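Local structure of fructosyl amine:oxygen oxidoreductase (Neosartorya fumigata, 4WCT) at residues R337-L340 with H341-P345. The protein probably catalyses the FAD-dependent oxidative deglycation of fructosyl amines (Amadori products). Numbering follows the deposited sequence.
Sequences RDFL and HDTMP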
loop_
_atom_site.group_PDB
_atom_site.type_symbol
_atom_site.label_atom_id
_atom_site.label_comp_id
_atom_site.label_asym_id
_atom_site.label_seq_id
_atom_site.Cartn_x
_atom_site.Cartn_y
_atom_site.Cartn_z
ATOM N N ARG A 337 -3.538 -5.314 -20.724
ATOM C CA ARG A 337 -4.231 -5.117 -21.980
ATOM C C ARG A 337 -5.441 -6.023 -22.102
ATOM O O ARG A 337 -6.452 -5.633 -22.682
ATOM C CB ARG A 337 -3.274 -5.323 -23.153
ATOM C CG ARG A 337 -2.194 -4.273 -23.230
ATOM C CD ARG A 337 -1.426 -4.382 -24.510
ATOM N NE ARG A 337 -0.274 -3.480 -24.542
ATOM C CZ ARG A 337 -0.349 -2.168 -24.744
ATOM N NH1 ARG A 337 -1.510 -1.598 -25.011
ATOM N NH2 ARG A 337 0.741 -1.395 -24.668
ATOM N N ASP A 338 -5.361 -7.213 -21.513
ATOM C CA ASP A 338 -6.516 -8.098 -21.395
ATOM C C ASP A 338 -7.667 -7.457 -20.580
ATOM O O ASP A 338 -8.818 -7.460 -21.015
ATOM C CB ASP A 338 -6.095 -9.407 -20.731
ATOM C CG ASP A 338 -7.275 -10.334 -20.462
ATOM O OD1 ASP A 338 -7.799 -10.908 -21.430
ATOM O OD2 ASP A 338 -7.745 -10.431 -19.300
ATOM N N PHE A 339 -7.326 -6.811 -19.460
ATOM C CA PHE A 339 -8.306 -6.059 -18.683
ATOM C C PHE A 339 -8.931 -4.968 -19.548
ATOM O O PHE A 339 -10.156 -4.789 -19.555
ATOM C CB PHE A 339 -7.650 -5.432 -17.450
ATOM C CG PHE A 339 -8.525 -4.472 -16.701
ATOM C CD1 PHE A 339 -9.353 -4.894 -15.672
ATOM C CD2 PHE A 339 -8.470 -3.129 -16.983
ATOM C CE1 PHE A 339 -10.154 -4.003 -14.975
ATOM C CE2 PHE A 339 -9.305 -2.238 -16.340
ATOM C CZ PHE A 339 -10.163 -2.682 -15.321
ATOM N N LEU A 340 -8.088 -4.218 -20.253
ATOM C CA LEU A 340 -8.590 -3.153 -21.146
ATOM C C LEU A 340 -9.475 -3.726 -22.250
ATOM O O LEU A 340 -10.464 -3.084 -22.626
ATOM C CB LEU A 340 -7.450 -2.367 -21.760
ATOM C CG LEU A 340 -6.671 -1.486 -20.776
ATOM C CD1 LEU A 340 -5.479 -0.947 -21.525
ATOM C CD2 LEU A 340 -7.563 -0.379 -20.240
ATOM N N HIS A 341 -9.138 -4.893 -22.817
ATOM C CA HIS A 341 -9.989 -5.436 -23.862
ATOM C C HIS A 341 -11.414 -5.686 -23.403
ATOM O O HIS A 341 -12.372 -5.402 -24.135
ATOM C CB HIS A 341 -9.435 -6.721 -24.500
ATOM C CG HIS A 341 -10.015 -6.969 -25.858
ATOM N ND1 HIS A 341 -11.212 -7.633 -26.029
ATOM C CD2 HIS A 341 -9.746 -6.374 -27.049
ATOM C CE1 HIS A 341 -11.637 -7.471 -27.269
ATOM N NE2 HIS A 341 -10.760 -6.723 -27.914
ATOM N N ASP A 342 -11.574 -6.129 -22.167
ATOM C CA ASP A 342 -12.884 -6.428 -21.641
ATOM C C ASP A 342 -13.708 -5.160 -21.368
ATOM O O ASP A 342 -14.924 -5.232 -21.350
ATOM C CB ASP A 342 -12.752 -7.233 -20.359
ATOM C CG ASP A 342 -12.576 -8.727 -20.594
ATOM O OD1 ASP A 342 -12.246 -9.152 -21.734
ATOM O OD2 ASP A 342 -12.627 -9.449 -19.574
ATOM N N THR A 343 -13.025 -4.056 -21.038
ATOM C CA THR A 343 -13.636 -2.869 -20.417
ATOM C C THR A 343 -13.639 -1.649 -21.337
ATOM O O THR A 343 -14.671 -0.918 -21.474
ATOM C CB THR A 343 -12.902 -2.534 -19.110
ATOM O OG1 THR A 343 -11.509 -2.306 -19.377
ATOM C CG2 THR A 343 -13.039 -3.669 -18.098
ATOM N N MET A 344 -12.465 -1.387 -21.890
ATOM C CA MET A 344 -12.151 -0.211 -22.697
ATOM C C MET A 344 -11.314 -0.628 -23.922
ATOM O O MET A 344 -10.175 -0.205 -24.083
ATOM C CB MET A 344 -11.378 0.816 -21.849
ATOM C CG MET A 344 -12.237 1.357 -20.724
ATOM S SD MET A 344 -11.503 2.717 -19.789
ATOM C CE MET A 344 -10.112 1.878 -19.030
ATOM N N PRO A 345 -11.896 -1.419 -24.824
ATOM C CA PRO A 345 -11.093 -1.990 -25.914
ATOM C C PRO A 345 -10.530 -0.949 -26.871
ATOM O O PRO A 345 -9.509 -1.202 -27.525
ATOM C CB PRO A 345 -12.083 -2.924 -26.644
ATOM C CG PRO A 345 -13.432 -2.554 -26.132
ATOM C CD PRO A 345 -13.215 -2.083 -24.716
HETATM O O HOH W 1 -9.849 -10.044 -22.720
#
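Met344 N donates to Leu340 O at 2.7 Å and Thr343 OG1 to Phe339 O at 2.8 Å, two short bonds at the C-terminal end of helix 330-343. Leu340 O also accepts Thr343 N, which lies 70° out of the carbonyl plane; two amides thus share one oxygen where the chain leaves helical geometry at Met344. With chi1 at 58°, OG1 of Thr343 lies between its own N and carbonyl carbon and reaches back one turn to Phe339 O, approaching above the carbonyl plane. One turn earlier, His341 N bonds to Arg337 O at 2.8 Å in regular helical fashion. Along another flank of the helix, a water hydrogen-bonds to both Asp338 OD1 (2.6 Å) and Asp342 OD1 (2.7 Å), joining two carboxylates that would otherwise probably repel each other; Asp338 OD2 forms a salt bridge with Lys283 NZ, and Asp342 OD2 a hydrogen bond with Trp167 NE1. Phe339 and Leu340 pack on Ile298 of strand 295-310, and Phe286 of strand 284-287 meets Phe339 and Met344. Thr343 CG2 makes a CH-pi contact over one face of the Phe339 ring, 4.3 Å from its centroid. Bent at chi3 (-65°), Met344 brings its terminal CE to 3.6 Å from Leu340 CD2.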